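Local structure of filamentous hemagglutinin (Bordetella pertussis, 1RWR) at residues D161-V167 with A185-A190; I230-D236 with T254-Q258. The protein is a filamentous adhesin whose amino-terminal secretion domain, a beta-helix, belongs to the two-partner (type V) secretion pathway and probably directs export. All blocks are in the same frame, centred on the assembly; numbering follows the deposited sequence.

Contact 1 (161-167 with 185-190) and contact 2 (230-236 with 254-258) each pair one parallel rung of the beta-helix with the next, and their centres lie 9 Å apart. The four strands follow one another in a single parallel sheet, with the inner edges of the two contacts joined directly. Two probable hydrogen bonds make the junction: Ala-188 N to Val-233 O at 2.7 Å and Val-233 N to Val-186 O at 2.8 Å. Past the strand ends the link continues through side chains, as Asp-236 OD1 accepts the backbone N-H of Ala-190 and lies 3.4 Å from Gly-189 CA.

Contact 1 (D161-V167 with A185-A190); sequences DVVARLV and AVVAGA
Val-186 fits its CG1 methyl into the fork of Val-167, whose CG1 and CG2 both stand 3.8 Å from it, the two side chains slanting across each other. Val-186 has CG1 anti to its backbone N (chi1 177°), which places this methyl beside its own carbonyl carbon, facing Val-167. Val-167 can reach it because the chain turns at Arg-165, leaving strand 161-164 for the next face. Strands 161-164 and 185-188 are themselves parallel to within 4°, tied by three nearly straight bonds such as Val-187 N to Val-162 O at 2.8 Å.

At the turn, Gly-189 N reaches Ala-164 O at 3.1 Å and, weakly, Arg-165 O. The arginine, bent at chi2 (70°), lays CD 3.6 Å from Gly-189 C and passes along the backbone. The methyl of Ala-190 then sits 3.5 Å above one guanidinium face, offset toward its rim. Asp-236 OD2 forms a salt bridge with NE, and Ala-207 O and Gln-141 O accept from NH1; these bonds to NE and NH1 help to fix the group's rotation. At the other end Asp-161 OD1 rests 3.2 Å from Ala-185 CB, with Arg-198 and Tyr-193 holding the carboxylate.

Inside the beta-helix, Val-162 and Ala-164 pack on Val-145 of strand 144-147, and Val-186 and Ala-188 on Ile-217 of strand 215-219; on the other face, Tyr-193 of the antiparallel strand 191-194 touches Val-163 and Val-187.

Contact 2 (I230-D236 with T254-Q258); sequences ITLVSSD and TVSSQ
Leu-232 and Val-255 lie side by side on the inward face of two parallel strands, pointing the same way. Two pairs of carbons touch: Leu-232 CD1 is 4.1 Å from Val-255 CG2, and Leu-232 CB is equally far from Val-255 CG1. Leu-232 has CG beside its backbone N (chi1 -47°), which leaves room for CG1 of Val-255 to settle 3.7 Å from Leu-232 O. Met-225 of strand 225-226 touches Leu-232, and Val-241 of strand 240-243 touches Val-255.

Backbone bonding is regular. Four N-H...O bonds alternate between the strands, Thr-254 N to Ile-230 O, Leu-232 N to Thr-254 O, Ser-256 N to Leu-232 O and Ser-234 N to Ser-256 O, all 2.8 to 2.9 Å long. The axes diverge by only 2° at a spacing of 4.7 Å. Such in-register stacking, in which equivalent strands of successive coils align, is the signature of the parallel beta-helix. The alignment becomes looser at the turn, where the bond from Gln-258 N to Ser-234 O is longer and its donor is tilted 33° from the carbonyl plane.

Side-chain contact at that end is by carbon on oxygen: Gln-258, bent at chi2, brings CG to 3.2 Å from Ser-235 O.

Water carries the remaining polar links. Water 1 spans Thr-231 OG1 and Thr-254 OG1, stacked like on like, and also donates to Ile-230 O. Water 3 accepts from Ser-256 OG and donates to Ser-234 O and Gln-258 OE1, linking the amide oxygen to the Ser-256 hydroxyl and the Ser-234 carbonyl. Water 2 accepts from Gln-258 N, whose single N-H is thus shared between this water and Ser-234 O, and also bonds to Ser-234 OG at 2.7 Å.

Contact 1 (D161-V167 with A185-A190)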
ATOM      1  N   ASP A 161       3.176  -0.345  -1.744  1.00 10.34           N
ATOM      2  CA  ASP A 161       2.353   0.174  -2.837  1.00 10.63           C
ATOM      3  C   ASP A 161       1.034   0.622  -2.267  1.00 11.26           C
ATOM      4  O   ASP A 161       0.413  -0.081  -1.418  1.00 11.65           O
ATOM      5  CB  ASP A 161       2.037  -0.898  -3.878  1.00 10.67           C
ATOM      6  CG  ASP A 161       3.178  -1.207  -4.802  1.00 12.88           C
ATOM      7  OD1 ASP A 161       4.289  -0.604  -4.681  1.00 14.29           O
ATOM      8  OD2 ASP A 161       3.018  -2.054  -5.742  1.00 13.63           O
ATOM      9  N   VAL A 162       0.610   1.789  -2.729  1.00 10.89           N
ATOM     10  CA  VAL A 162      -0.695   2.368  -2.396  1.00 11.01           C
ATOM     11  C   VAL A 162      -1.417   2.571  -3.725  1.00 11.45           C
ATOM     12  O   VAL A 162      -0.938   3.314  -4.592  1.00 11.88           O
ATOM     13  CB  VAL A 162      -0.572   3.710  -1.706  1.00 11.40           C
ATOM     14  CG1 VAL A 162      -1.950   4.299  -1.470  1.00 12.67           C
ATOM     15  CG2 VAL A 162       0.153   3.601  -0.388  1.00 11.74           C
ATOM     16  N   VAL A 163      -2.541   1.868  -3.901  1.00 10.48           N
ATOM     17  CA  VAL A 163      -3.234   1.791  -5.191  1.00 11.68           C
ATOM     18  C   VAL A 163      -4.720   2.104  -4.984  1.00 10.93           C
ATOM     19  O   VAL A 163      -5.448   1.328  -4.381  1.00 11.22           O
ATOM     20  CB  VAL A 163      -3.035   0.377  -5.805  1.00 11.49           C
ATOM     21  CG1 VAL A 163      -3.630   0.324  -7.211  1.00 14.11           C
ATOM     22  CG2 VAL A 163      -1.544   0.025  -5.839  1.00 10.11           C
ATOM     23  N   ALA A 164      -5.163   3.277  -5.401  1.00 11.85           N
ATOM     24  CA  ALA A 164      -6.489   3.779  -4.999  1.00 11.74           C
ATOM     25  C   ALA A 164      -6.990   4.755  -6.031  1.00 11.27           C
ATOM     26  O   ALA A 164      -6.240   5.153  -6.945  1.00 10.43           O
ATOM     27  CB  ALA A 164      -6.422   4.448  -3.632  1.00 12.56           C
ATOM     28  N   ARG A 165      -8.257   5.162  -5.921  1.00 10.98           N
ATOM     29  CA  ARG A 165      -8.759   6.120  -6.879  1.00 11.72           C
ATOM     30  C   ARG A 165      -8.112   7.468  -6.632  1.00 11.62           C
ATOM     31  O   ARG A 165      -7.698   8.128  -7.567  1.00 11.12           O
ATOM     32  CB  ARG A 165     -10.282   6.203  -6.859  1.00 12.16           C
ATOM     33  CG  ARG A 165     -10.888   6.955  -8.063  1.00 13.44           C
ATOM     34  CD  ARG A 165     -10.741   6.145  -9.376  1.00 14.25           C
ATOM     35  NE  ARG A 165     -11.005   6.898 -10.598  1.00 14.62           N
ATOM     36  CZ  ARG A 165     -12.222   7.049 -11.191  1.00 15.60           C
ATOM     37  NH1 ARG A 165     -13.337   6.633 -10.625  1.00 14.99           N
ATOM     38  NH2 ARG A 165     -12.310   7.706 -12.337  1.00 15.68           N
ATOM     39  N   LEU A 166      -8.073   7.849  -5.369  1.00 11.48           N
ATOM     40  CA  LEU A 166      -7.386   9.053  -4.902  1.00 11.40           C
ATOM     41  C   LEU A 166      -6.454   8.714  -3.751  1.00 12.03           C
ATOM     42  O   LEU A 166      -6.709   7.808  -2.961  1.00 11.32           O
ATOM     43  CB  LEU A 166      -8.396  10.080  -4.387  1.00 13.04           C
ATOM     44  CG  LEU A 166      -9.471  10.579  -5.365  1.00 14.15           C
ATOM     45  CD1 LEU A 166     -10.449  11.486  -4.600  1.00 15.87           C
ATOM     46  CD2 LEU A 166      -8.898  11.308  -6.595  1.00 13.90           C
ATOM     47  N   VAL A 167      -5.401   9.499  -3.602  1.00 11.81           N
ATOM     48  CA  VAL A 167      -4.448   9.275  -2.518  1.00 11.54           C
ATOM     49  C   VAL A 167      -4.076  10.614  -1.894  1.00 11.96           C
ATOM     50  O   VAL A 167      -3.770  11.563  -2.607  1.00 11.91           O
ATOM     51  CB  VAL A 167      -3.190   8.517  -2.967  1.00 11.20           C
ATOM     52  CG1 VAL A 167      -2.251   8.272  -1.771  1.00 11.40           C
ATOM     53  CG2 VAL A 167      -3.540   7.234  -3.635  1.00 12.08           C
ATOM     54  N   ALA A 185       5.494   2.861  -4.371  1.00 11.61           N
ATOM     55  CA  ALA A 185       4.678   3.211  -5.535  1.00 11.74           C
ATOM     56  C   ALA A 185       3.332   3.677  -5.060  1.00 11.17           C
ATOM     57  O   ALA A 185       2.728   3.042  -4.190  1.00 11.63           O
ATOM     58  CB  ALA A 185       4.537   2.037  -6.467  1.00 12.69           C
ATOM     59  N   VAL A 186       2.892   4.811  -5.596  1.00 10.37           N
ATOM     60  CA  VAL A 186       1.560   5.338  -5.343  1.00 11.06           C
ATOM     61  C   VAL A 186       0.900   5.423  -6.730  1.00 11.57           C
ATOM     62  O   VAL A 186       1.434   6.077  -7.652  1.00 11.30           O
ATOM     63  CB  VAL A 186       1.596   6.717  -4.682  1.00 11.26           C
ATOM     64  CG1 VAL A 186       0.171   7.256  -4.498  1.00 12.63           C
ATOM     65  CG2 VAL A 186       2.312   6.687  -3.371  1.00 13.12           C
ATOM     66  N   VAL A 187      -0.204   4.703  -6.901  1.00 12.36           N
ATOM     67  CA  VAL A 187      -0.859   4.548  -8.210  1.00 12.29           C
ATOM     68  C   VAL A 187      -2.308   4.963  -8.029  1.00 12.05           C
ATOM     69  O   VAL A 187      -3.087   4.280  -7.309  1.00 12.87           O
ATOM     70  CB  VAL A 187      -0.763   3.110  -8.692  1.00 12.98           C
ATOM     71  CG1 VAL A 187      -1.565   2.891  -9.990  1.00 15.50           C
ATOM     72  CG2 VAL A 187       0.711   2.697  -8.854  1.00 15.07           C
ATOM     73  N   ALA A 188      -2.666   6.102  -8.624  1.00 12.01           N
ATOM     74  CA  ALA A 188      -4.003   6.653  -8.508  1.00 11.83           C
ATOM     75  C   ALA A 188      -4.748   6.596  -9.814  1.00 11.97           C
ATOM     76  O   ALA A 188      -4.126   6.573 -10.893  1.00 13.96           O
ATOM     77  CB  ALA A 188      -3.945   8.087  -7.998  1.00 13.20           C
ATOM     78  N   GLY A 189      -6.063   6.547  -9.725  1.00 12.58           N
ATOM     79  CA  GLY A 189      -6.932   6.548 -10.901  1.00 12.88           C
ATOM     80  C   GLY A 189      -7.669   5.230 -11.067  1.00 13.44           C
ATOM     81  O   GLY A 189      -7.534   4.314 -10.262  1.00 12.75           O
ATOM     82  N   ALA A 190      -8.496   5.184 -12.103  1.00 14.09           N
ATOM     83  CA  ALA A 190      -9.252   3.995 -12.434  1.00 13.90           C
ATOM     84  C   ALA A 190      -8.340   3.087 -13.214  1.00 14.43           C
ATOM     85  O   ALA A 190      -8.010   3.348 -14.375  1.00 15.00           O
ATOM     86  CB  ALA A 190     -10.512   4.353 -13.211  1.00 13.92           C
TER

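Contact 2 (I230-D236 with T254-Q258)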
ATOM      1  N   ILE A 230      11.098   5.523  -6.063  1.00 12.99           N
ATOM      2  CA  ILE A 230       9.780   6.126  -5.805  1.00 12.76           C
ATOM      3  C   ILE A 230       9.078   6.334  -7.142  1.00 12.48           C
ATOM      4  O   ILE A 230       9.656   6.910  -8.091  1.00 12.34           O
ATOM      5  CB  ILE A 230       9.925   7.476  -5.087  1.00 12.55           C
ATOM      6  CG1 ILE A 230      10.652   7.325  -3.754  1.00 13.98           C
ATOM      7  CG2 ILE A 230       8.549   8.121  -4.839  1.00 12.59           C
ATOM      8  CD1 ILE A 230      10.946   8.645  -3.097  1.00 14.98           C
ATOM      9  N   THR A 231       7.849   5.850  -7.236  1.00 12.04           N
ATOM     10  CA  THR A 231       7.047   6.002  -8.417  1.00 12.67           C
ATOM     11  C   THR A 231       5.675   6.547  -8.024  1.00 12.66           C
ATOM     12  O   THR A 231       5.017   5.975  -7.162  1.00 12.07           O
ATOM     13  CB  THR A 231       6.876   4.664  -9.085  1.00 13.89           C
ATOM     14  OG1 THR A 231       8.169   4.139  -9.427  1.00 16.03           O
ATOM     15  CG2 THR A 231       6.103   4.800 -10.404  1.00 16.63           C
ATOM     16  N   LEU A 232       5.268   7.639  -8.666  1.00 13.33           N
ATOM     17  CA  LEU A 232       3.937   8.216  -8.528  1.00 14.32           C
ATOM     18  C   LEU A 232       3.253   8.228  -9.876  1.00 14.96           C
ATOM     19  O   LEU A 232       3.799   8.767 -10.850  1.00 16.05           O
ATOM     20  CB  LEU A 232       3.986   9.623  -7.922  1.00 15.06           C
ATOM     21  CG  LEU A 232       4.869   9.861  -6.666  1.00 16.53           C
ATOM     22  CD1 LEU A 232       4.883  11.366  -6.357  1.00 17.83           C
ATOM     23  CD2 LEU A 232       4.397   9.097  -5.485  1.00 16.10           C
ATOM     24  N   VAL A 233       2.074   7.622  -9.935  1.00 14.70           N
ATOM     25  CA  VAL A 233       1.342   7.458 -11.158  1.00 15.32           C
ATOM     26  C   VAL A 233      -0.110   7.886 -10.938  1.00 15.34           C
ATOM     27  O   VAL A 233      -0.734   7.469  -9.973  1.00 14.58           O
ATOM     28  CB  VAL A 233       1.373   5.998 -11.652  1.00 16.00           C
ATOM     29  CG1 VAL A 233       0.410   5.821 -12.852  1.00 17.70           C
ATOM     30  CG2 VAL A 233       2.800   5.566 -12.004  1.00 17.77           C
ATOM     31  N   SER A 234      -0.628   8.706 -11.854  1.00 15.17           N
ATOM     32  CA  SER A 234      -2.015   9.117 -11.879  1.00 14.40           C
ATOM     33  C   SER A 234      -2.493   8.898 -13.305  1.00 14.46           C
ATOM     34  O   SER A 234      -1.902   9.428 -14.253  1.00 14.57           O
ATOM     35  CB  SER A 234      -2.122  10.595 -11.515  1.00 14.24           C
ATOM     36  OG  SER A 234      -3.444  11.048 -11.629  1.00 14.06           O
ATOM     37  N   SER A 235      -3.514   8.082 -13.476  1.00 15.80           N
ATOM     38  CA  SER A 235      -3.928   7.705 -14.816  1.00 17.23           C
ATOM     39  C   SER A 235      -5.209   8.401 -15.325  1.00 17.90           C
ATOM     40  O   SER A 235      -5.449   8.398 -16.543  1.00 17.56           O
ATOM     41  CB  SER A 235      -4.000   6.162 -14.890  1.00 18.38           C
ATOM     42  OG  SER A 235      -4.957   5.767 -13.995  1.00 22.92           O
ATOM     43  N   ASP A 236      -6.001   9.024 -14.453  1.00 17.31           N
ATOM     44  CA  ASP A 236      -7.257   9.676 -14.904  1.00 18.18           C
ATOM     45  C   ASP A 236      -6.961  10.982 -15.650  1.00 18.62           C
ATOM     46  O   ASP A 236      -6.262  11.856 -15.134  1.00 17.89           O
ATOM     47  CB  ASP A 236      -8.209   9.984 -13.759  1.00 17.52           C
ATOM     48  CG  ASP A 236      -8.777   8.733 -13.091  1.00 18.29           C
ATOM     49  OD1 ASP A 236      -8.609   7.603 -13.649  1.00 19.10           O
ATOM     50  OD2 ASP A 236      -9.418   8.815 -12.033  1.00 16.69           O
ATOM     51  N   THR A 254      10.219   8.620 -10.333  1.00 13.55           N
ATOM     52  CA  THR A 254       9.447   8.669 -11.565  1.00 14.15           C
ATOM     53  C   THR A 254       8.040   9.132 -11.253  1.00 14.83           C
ATOM     54  O   THR A 254       7.368   8.556 -10.388  1.00 14.58           O
ATOM     55  CB  THR A 254       9.397   7.288 -12.195  1.00 15.50           C
ATOM     56  OG1 THR A 254      10.734   6.768 -12.314  1.00 17.22           O
ATOM     57  CG2 THR A 254       8.812   7.323 -13.605  1.00 18.31           C
ATOM     58  N   VAL A 255       7.588  10.162 -11.952  1.00 14.70           N
ATOM     59  CA  VAL A 255       6.191  10.608 -11.840  1.00 14.56           C
ATOM     60  C   VAL A 255       5.552  10.633 -13.221  1.00 16.12           C
ATOM     61  O   VAL A 255       6.101  11.257 -14.160  1.00 17.79           O
ATOM     62  CB  VAL A 255       6.102  12.011 -11.180  1.00 14.37           C
ATOM     63  CG1 VAL A 255       4.665  12.376 -10.947  1.00 13.94           C
ATOM     64  CG2 VAL A 255       6.875  12.085  -9.921  1.00 14.61           C
ATOM     65  N   SER A 256       4.394  10.007 -13.341  1.00 16.30           N
ATOM     66  CA  SER A 256       3.610   9.951 -14.578  1.00 16.73           C
ATOM     67  C   SER A 256       2.200  10.444 -14.256  1.00 17.22           C
ATOM     68  O   SER A 256       1.561   9.975 -13.308  1.00 17.53           O
ATOM     69  CB  SER A 256       3.622   8.517 -15.124  1.00 17.43           C
ATOM     70  OG  SER A 256       2.712   8.334 -16.219  1.00 21.40           O
ATOM     71  N   SER A 257       1.717  11.414 -15.025  1.00 16.73           N
ATOM     72  CA  SER A 257       0.403  11.969 -14.810  1.00 16.16           C
ATOM     73  C   SER A 257      -0.323  12.187 -16.117  1.00 17.14           C
ATOM     74  O   SER A 257       0.294  12.589 -17.098  1.00 18.34           O
ATOM     75  CB  SER A 257       0.525  13.288 -14.044  1.00 16.14           C
ATOM     76  OG  SER A 257      -0.753  13.894 -13.825  1.00 15.72           O
ATOM     77  N   GLN A 258      -1.624  11.943 -16.123  1.00 17.21           N
ATOM     78  CA  GLN A 258      -2.474  12.304 -17.277  1.00 18.24           C
ATOM     79  C   GLN A 258      -3.069  13.699 -17.105  1.00 17.83           C
ATOM     80  O   GLN A 258      -4.006  14.077 -17.820  1.00 19.17           O
ATOM     81  CB  GLN A 258      -3.525  11.227 -17.540  1.00 18.11           C
ATOM     82  CG  GLN A 258      -2.911   9.863 -17.848  1.00 20.64           C
ATOM     83  CD  GLN A 258      -1.888   9.933 -18.971  1.00 25.03           C
ATOM     84  OE1 GLN A 258      -0.758   9.412 -18.848  1.00 28.44           O
ATOM     85  NE2 GLN A 258      -2.269  10.595 -20.066  1.00 24.51           N
TER
HETATM   86  O   HOH W   1      11.118   5.162 -10.040  1.00 20.07           O
HETATM   87  O   HOH W   2      -3.781  12.098 -14.085  1.00 15.89           O
HETATM   88  O   HOH W   3      -0.065   8.318 -15.995  1.00 22.89           O